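Local coordinates for Alr3699 protein (Nostoc sp., PDB 4XSO) that is probably a glycosyltransferase of the GT-B fold, built from two Rossmann-like domains that face each other, at residues G20-L25 with G44-L49; H324-F329 with A357-A362. All coordinates share one frame; numbering follows the deposited sequence.

In the fold
From the N terminus, the chain runs through strand 9-13, helix 20-29, strand 36-40 and helix 45-52, and interaction 1 closes this first loop by setting 20-25 against 44-49, with 18 residues between. Two successive helices of the N-terminal Rossmann-like half are thereby paired beside its parallel sheet. Interaction 2 opens only after that loop is complete, so the two are in series and neither nest nor cross. In the C-terminal half it ties the loop before edge strand 329-331 to helix 350-368, with 27 residues between the two segments. The two contacts lie on opposite sides of the chain's centre, about 30 Å apart between centres and about 18 Å between nearest atoms.

Interaction 1. Residues G20-L25 with G44-L49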
ATOM      1  N   GLY A  20     -11.151  23.565   4.216  1.00 51.10           N
ATOM      2  CA  GLY A  20     -11.692  24.030   2.939  1.00 47.74           C
ATOM      3  C   GLY A  20     -12.035  22.894   1.969  1.00 44.12           C
ATOM      4  O   GLY A  20     -13.120  22.879   1.376  1.00 46.96           O
ATOM      5  N   ALA A  21     -11.140  21.927   1.869  1.00 38.05           N
ATOM      6  CA  ALA A  21     -11.302  20.805   0.992  1.00 38.26           C
ATOM      7  C   ALA A  21     -12.545  19.928   1.385  1.00 37.19           C
ATOM      8  O   ALA A  21     -13.263  19.459   0.539  1.00 36.21           O
ATOM      9  CB  ALA A  21     -10.031  19.980   1.002  1.00 39.46           C
ATOM     10  N   GLU A  22     -12.779  19.778   2.676  1.00 36.20           N
ATOM     11  CA  GLU A  22     -13.874  18.952   3.177  1.00 39.12           C
ATOM     12  C   GLU A  22     -15.237  19.604   2.867  1.00 40.39           C
ATOM     13  O   GLU A  22     -16.150  18.957   2.337  1.00 39.37           O
ATOM     14  CB  GLU A  22     -13.634  18.689   4.657  1.00 40.16           C
ATOM     15  CG  GLU A  22     -12.485  17.761   4.942  1.00 38.94           C
ATOM     16  CD  GLU A  22     -11.068  18.335   4.679  1.00 48.11           C
ATOM     17  OE1 GLU A  22     -10.815  19.545   4.873  1.00 44.00           O
ATOM     18  OE2 GLU A  22     -10.165  17.538   4.303  1.00 42.41           O
ATOM     19  N   LEU A  23     -15.345  20.908   3.103  1.00 39.71           N
ATOM     20  CA  LEU A  23     -16.531  21.678   2.759  1.00 39.75           C
ATOM     21  C   LEU A  23     -16.802  21.613   1.284  1.00 41.92           C
ATOM     22  O   LEU A  23     -17.970  21.483   0.858  1.00 39.05           O
ATOM     23  CB  LEU A  23     -16.371  23.174   3.190  1.00 46.30           C
ATOM     24  CG  LEU A  23     -16.115  23.489   4.694  1.00 46.48           C
ATOM     25  CD1 LEU A  23     -15.925  24.989   4.942  1.00 48.90           C
ATOM     26  CD2 LEU A  23     -17.229  22.952   5.579  1.00 49.89           C
ATOM     27  N   CYS A  24     -15.747  21.744   0.468  1.00 36.37           N
ATOM     28  CA  CYS A  24     -15.929  21.622  -0.987  1.00 38.15           C
ATOM     29  C   CYS A  24     -16.453  20.207  -1.341  1.00 36.82           C
ATOM     30  O   CYS A  24     -17.308  20.059  -2.206  1.00 39.41           O
ATOM     31  CB  CYS A  24     -14.643  21.967  -1.758  1.00 39.24           C
ATOM     32  SG  CYS A  24     -14.801  22.023  -3.569  1.00 46.67           S
ATOM     33  N   LEU A  25     -15.953  19.184  -0.643  1.00 40.08           N
ATOM     34  CA  LEU A  25     -16.379  17.807  -0.881  1.00 35.38           C
ATOM     35  C   LEU A  25     -17.873  17.607  -0.556  1.00 33.08           C
ATOM     36  O   LEU A  25     -18.549  16.869  -1.257  1.00 34.80           O
ATOM     37  CB  LEU A  25     -15.466  16.862  -0.091  1.00 36.36           C
ATOM     38  CG  LEU A  25     -15.754  15.336  -0.263  1.00 37.64           C
ATOM     39  CD1 LEU A  25     -15.523  14.927  -1.693  1.00 37.08           C
ATOM     40  CD2 LEU A  25     -14.895  14.469   0.666  1.00 38.88           C
ATOM     41  N   GLY A  44     -14.441  12.807  13.493  1.00 43.29           N
ATOM     42  CA  GLY A  44     -14.460  14.223  13.821  1.00 46.24           C
ATOM     43  C   GLY A  44     -15.754  14.900  13.422  1.00 42.37           C
ATOM     44  O   GLY A  44     -16.727  14.233  13.056  1.00 41.77           O
ATOM     45  N   ALA A  45     -15.744  16.234  13.464  1.00 40.80           N
ATOM     46  CA  ALA A  45     -16.884  17.056  13.080  1.00 44.60           C
ATOM     47  C   ALA A  45     -17.290  16.926  11.610  1.00 45.96           C
ATOM     48  O   ALA A  45     -18.423  17.253  11.255  1.00 41.25           O
ATOM     49  CB  ALA A  45     -16.580  18.507  13.377  1.00 49.93           C
ATOM     50  N   PHE A  46     -16.382  16.459  10.754  1.00 39.08           N
ATOM     51  CA  PHE A  46     -16.677  16.408   9.333  1.00 37.65           C
ATOM     52  C   PHE A  46     -17.659  15.272   9.026  1.00 34.14           C
ATOM     53  O   PHE A  46     -18.471  15.381   8.125  1.00 38.82           O
ATOM     54  CB  PHE A  46     -15.391  16.274   8.530  1.00 37.25           C
ATOM     55  CG  PHE A  46     -15.602  16.301   7.046  1.00 37.05           C
ATOM     56  CD1 PHE A  46     -16.582  17.087   6.472  1.00 38.55           C
ATOM     57  CD2 PHE A  46     -14.830  15.511   6.210  1.00 38.51           C
ATOM     58  CE1 PHE A  46     -16.782  17.082   5.112  1.00 35.10           C
ATOM     59  CE2 PHE A  46     -15.041  15.501   4.841  1.00 40.34           C
ATOM     60  CZ  PHE A  46     -16.026  16.292   4.291  1.00 36.37           C
ATOM     61  N   LYS A  47     -17.514  14.202   9.773  1.00 34.37           N
ATOM     62  CA  LYS A  47     -18.343  13.051   9.712  1.00 37.21           C
ATOM     63  C   LYS A  47     -19.759  13.458  10.023  1.00 40.20           C
ATOM     64  O   LYS A  47     -20.717  13.115   9.285  1.00 36.35           O
ATOM     65  CB  LYS A  47     -17.880  12.036  10.760  1.00 36.97           C
ATOM     66  CG  LYS A  47     -18.750  10.765  10.692  1.00 40.70           C
ATOM     67  CD  LYS A  47     -18.184   9.669  11.518  1.00 47.55           C
ATOM     68  CE  LYS A  47     -18.855   8.338  11.260  1.00 53.54           C
ATOM     69  NZ  LYS A  47     -19.868   8.038  12.299  1.00 58.27           N
ATOM     70  N   THR A  48     -19.895  14.205  11.124  1.00 40.45           N
ATOM     71  CA  THR A  48     -21.234  14.714  11.543  1.00 39.77           C
ATOM     72  C   THR A  48     -21.876  15.592  10.454  1.00 39.64           C
ATOM     73  O   THR A  48     -23.082  15.370  10.082  1.00 38.44           O
ATOM     74  CB  THR A  48     -21.169  15.389  12.973  1.00 42.13           C
ATOM     75  OG1 THR A  48     -20.515  14.494  13.883  1.00 37.93           O
ATOM     76  CG2 THR A  48     -22.557  15.649  13.534  1.00 50.04           C
ATOM     77  N   LEU A  49     -21.089  16.509   9.883  1.00 32.23           N
ATOM     78  CA  LEU A  49     -21.602  17.383   8.794  1.00 39.99           C
ATOM     79  C   LEU A  49     -22.058  16.578   7.553  1.00 40.10           C
ATOM     80  O   LEU A  49     -23.068  16.933   6.924  1.00 36.51           O
ATOM     81  CB  LEU A  49     -20.606  18.425   8.299  1.00 42.49           C
ATOM     82  CG  LEU A  49     -20.048  19.522   9.212  1.00 52.86           C
ATOM     83  CD1 LEU A  49     -18.983  20.328   8.439  1.00 50.62           C
ATOM     84  CD2 LEU A  49     -21.175  20.461   9.717  1.00 52.00           C
TER
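Phe46 carries the contact by laying one face of its ring against Glu22. The CB of Glu22 sits over the middle of the Phe46 ring, 3.4 Å from the centroid and 11° off the ring normal, a close CH-pi contact, and Glu22 CG lies 3.4 Å from Phe46 CE2. Glu22 O also approaches the far end of the ring, 3.3 Å from Phe46 CZ. The phenyl reaches across because its CG is anti to the backbone N (chi1 -176°). The chain of Glu22 bends at chi2, which turns the carboxylate away from the ring, its plane 85° from that of the phenyl. At the ring's edge, Leu25 CD2 stands 4.2 Å from Phe46 CZ. The other flank is looser: Leu23 CD2 and Leu49 CD1 touch at 4.3 Å, both on partly exposed residues. The segment axes come no closer than 11.0 Å and run nearly parallel, so long side chains bridge the gap. The pairing belongs to a Rossmann-like half in which parallel strands alternate with helices: helix 20-29 lies over strands 9-13 and 36-40, where Leu25 packs on Phe11 and Val38, and helix 45-52 over 36-40 and 57-59, where Phe46 meets Leu40 and Lys47 meets Val57 and Val59.

Interaction 2. Residues H324-F329 with A357-A362; sequences HGVNGF and ASNAQA
The carboxamide of Asn359 meets the loop at its amino edge, where Asn359 ND2 donates a hydrogen bond to Val326 O, 2.9 Å away and fairly straight (156° at the hydrogen). The acceptor lies close to the amide plane of Asn359, whereas the donor is tilted 26° from the carbonyl plane of Val326. Beside the bond, Asn359 CB approaches Val326 O at 3.2 Å. Val326 CG1 lies 4.3 Å from Asn359 ND2. With CG anti to its own carbonyl carbon, Asn359 reaches from the helix toward the loop.

The amide of Asn327 behaves differently. Asn327 CB packs on the helix backbone, 3.8 Å from Ala360 CA, but the carboxamide turns off from the helix: CG is held between the backbone N and the carbonyl carbon (chi1 47°), and OD1 accepts a hydrogen bond from the backbone N of Glu323. That bond folds the loop back on itself, as does the backbone bond from Gly325 N to Gly328 O, 2.9 Å long. Next to Asn327 CB, the methyl of Ala360 abuts Asn327 O, with Ala360 CB and Asn327 O 3.3 Å apart. The small side chain allows a close approach, and the CA atoms of Asn327 and Ala360 are 4.3 Å apart. Met304 of helix 298-305 touches both residues.

The contact joins the loop entering strand 329-331, outermost in the parallel sheet of the C-terminal Rossmann-like half, to helix 350-368 of the same half. Its chemistry is mixed: the ND2 bond, toward the partly exposed side, fixes which way the Asn359 amide is turned and gives Val326 O a partner, while the close approach of Asn327 and Ala360 on the buried side rests on van der Waals contact alone.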
ATOM      1  N   HIS A 324      -8.065  43.609 -10.642  1.00 30.76           N
ATOM      2  CA  HIS A 324      -7.842  44.818  -9.820  1.00 33.68           C
ATOM      3  C   HIS A 324      -8.472  46.012 -10.473  1.00 29.81           C
ATOM      4  O   HIS A 324      -8.236  46.278 -11.638  1.00 30.81           O
ATOM      5  CB  HIS A 324      -6.300  45.086  -9.668  1.00 35.53           C
ATOM      6  CG  HIS A 324      -5.974  46.278  -8.820  1.00 42.28           C
ATOM      7  ND1 HIS A 324      -5.932  46.211  -7.446  1.00 44.39           N
ATOM      8  CD2 HIS A 324      -5.732  47.579  -9.133  1.00 43.31           C
ATOM      9  CE1 HIS A 324      -5.633  47.400  -6.941  1.00 42.83           C
ATOM     10  NE2 HIS A 324      -5.512  48.253  -7.945  1.00 41.76           N
ATOM     11  N   GLY A 325      -9.238  46.733  -9.672  1.00 32.58           N
ATOM     12  CA  GLY A 325     -10.094  47.812 -10.033  1.00 31.30           C
ATOM     13  C   GLY A 325     -11.384  47.415 -10.822  1.00 33.73           C
ATOM     14  O   GLY A 325     -12.168  48.265 -11.125  1.00 29.97           O
ATOM     15  N   VAL A 326     -11.547  46.169 -11.219  1.00 30.73           N
ATOM     16  CA  VAL A 326     -12.750  45.745 -11.968  1.00 28.74           C
ATOM     17  C   VAL A 326     -13.808  45.151 -11.083  1.00 29.08           C
ATOM     18  O   VAL A 326     -14.986  45.635 -11.068  1.00 29.57           O
ATOM     19  CB  VAL A 326     -12.383  44.808 -13.101  1.00 30.31           C
ATOM     20  CG1 VAL A 326     -13.613  44.414 -13.977  1.00 31.63           C
ATOM     21  CG2 VAL A 326     -11.327  45.433 -13.939  1.00 32.61           C
ATOM     22  N   ASN A 327     -13.427  44.120 -10.345  1.00 29.36           N
ATOM     23  CA  ASN A 327     -14.411  43.367  -9.502  1.00 31.48           C
ATOM     24  C   ASN A 327     -13.853  43.108  -8.120  1.00 31.59           C
ATOM     25  O   ASN A 327     -14.313  42.266  -7.381  1.00 35.18           O
ATOM     26  CB  ASN A 327     -14.790  42.088 -10.214  1.00 30.42           C
ATOM     27  CG  ASN A 327     -13.562  41.354 -10.737  1.00 37.24           C
ATOM     28  OD1 ASN A 327     -12.508  41.302 -10.068  1.00 33.61           O
ATOM     29  ND2 ASN A 327     -13.643  40.911 -11.996  1.00 42.15           N
ATOM     30  N   GLY A 328     -12.832  43.866  -7.781  1.00 30.18           N
ATOM     31  CA  GLY A 328     -12.184  43.829  -6.482  1.00 30.50           C
ATOM     32  C   GLY A 328     -10.814  44.547  -6.532  1.00 28.44           C
ATOM     33  O   GLY A 328     -10.463  45.162  -7.520  1.00 31.08           O
ATOM     34  N   PHE A 329     -10.042  44.393  -5.482  1.00 31.06           N
ATOM     35  CA  PHE A 329      -8.714  44.996  -5.351  1.00 35.44           C
ATOM     36  C   PHE A 329      -7.746  43.961  -4.879  1.00 32.72           C
ATOM     37  O   PHE A 329      -8.097  43.039  -4.112  1.00 31.35           O
ATOM     38  CB  PHE A 329      -8.708  46.134  -4.368  1.00 35.14           C
ATOM     39  CG  PHE A 329      -9.730  47.196  -4.669  1.00 36.47           C
ATOM     40  CD1 PHE A 329      -9.472  48.187  -5.559  1.00 35.29           C
ATOM     41  CD2 PHE A 329     -10.970  47.155  -4.045  1.00 41.44           C
ATOM     42  CE1 PHE A 329     -10.391  49.172  -5.831  1.00 38.01           C
ATOM     43  CE2 PHE A 329     -11.914  48.097  -4.337  1.00 41.80           C
ATOM     44  CZ  PHE A 329     -11.623  49.111  -5.211  1.00 42.21           C
ATOM     45  N   ALA A 357     -18.366  46.547  -6.920  1.00 28.47           N
ATOM     46  CA  ALA A 357     -19.080  45.595  -6.083  1.00 30.87           C
ATOM     47  C   ALA A 357     -20.185  44.914  -6.914  1.00 33.77           C
ATOM     48  O   ALA A 357     -20.369  43.701  -6.877  1.00 30.83           O
ATOM     49  CB  ALA A 357     -19.666  46.281  -4.851  1.00 33.48           C
ATOM     50  N   SER A 358     -20.823  45.693  -7.753  1.00 32.36           N
ATOM     51  CA  SER A 358     -21.845  45.148  -8.617  1.00 34.49           C
ATOM     52  C   SER A 358     -21.193  44.268  -9.740  1.00 33.89           C
ATOM     53  O   SER A 358     -21.689  43.177 -10.046  1.00 32.28           O
ATOM     54  CB  SER A 358     -22.642  46.307  -9.164  1.00 35.06           C
ATOM     55  OG  SER A 358     -23.496  45.825 -10.141  1.00 45.59           O
ATOM     56  N   ASN A 359     -20.046  44.690 -10.277  1.00 29.89           N
ATOM     57  CA  ASN A 359     -19.294  43.861 -11.246  1.00 30.96           C
ATOM     58  C   ASN A 359     -18.959  42.503 -10.606  1.00 32.64           C
ATOM     59  O   ASN A 359     -19.140  41.421 -11.219  1.00 29.36           O
ATOM     60  CB  ASN A 359     -17.963  44.557 -11.674  1.00 30.05           C
ATOM     61  CG  ASN A 359     -18.189  45.764 -12.527  1.00 30.07           C
ATOM     62  OD1 ASN A 359     -19.311  46.012 -12.963  1.00 33.64           O
ATOM     63  ND2 ASN A 359     -17.134  46.526 -12.784  1.00 30.64           N
ATOM     64  N   ALA A 360     -18.500  42.560  -9.348  1.00 30.78           N
ATOM     65  CA  ALA A 360     -18.114  41.361  -8.633  1.00 33.60           C
ATOM     66  C   ALA A 360     -19.228  40.311  -8.499  1.00 30.45           C
ATOM     67  O   ALA A 360     -19.025  39.131  -8.777  1.00 31.40           O
ATOM     68  CB  ALA A 360     -17.557  41.748  -7.260  1.00 36.33           C
ATOM     69  N   GLN A 361     -20.417  40.730  -8.097  1.00 32.08           N
ATOM     70  CA  GLN A 361     -21.539  39.805  -8.000  1.00 28.73           C
ATOM     71  C   GLN A 361     -21.789  39.146  -9.335  1.00 28.47           C
ATOM     72  O   GLN A 361     -22.013  37.942  -9.369  1.00 28.69           O
ATOM     73  CB  GLN A 361     -22.814  40.489  -7.450  1.00 30.59           C
ATOM     74  CG  GLN A 361     -23.869  39.478  -7.062  1.00 35.19           C
ATOM     75  CD  GLN A 361     -25.003  40.110  -6.242  1.00 44.81           C
ATOM     76  OE1 GLN A 361     -25.720  40.937  -6.748  1.00 47.11           O
ATOM     77  NE2 GLN A 361     -25.101  39.767  -4.932  1.00 45.21           N
ATOM     78  N   ALA A 362     -21.766  39.940 -10.414  1.00 31.75           N
ATOM     79  CA  ALA A 362     -22.085  39.451 -11.777  1.00 34.45           C
ATOM     80  C   ALA A 362     -21.041  38.436 -12.218  1.00 35.85           C
ATOM     81  O   ALA A 362     -21.415  37.383 -12.709  1.00 29.86           O
ATOM     82  CB  ALA A 362     -22.119  40.595 -12.799  1.00 35.80           C
TER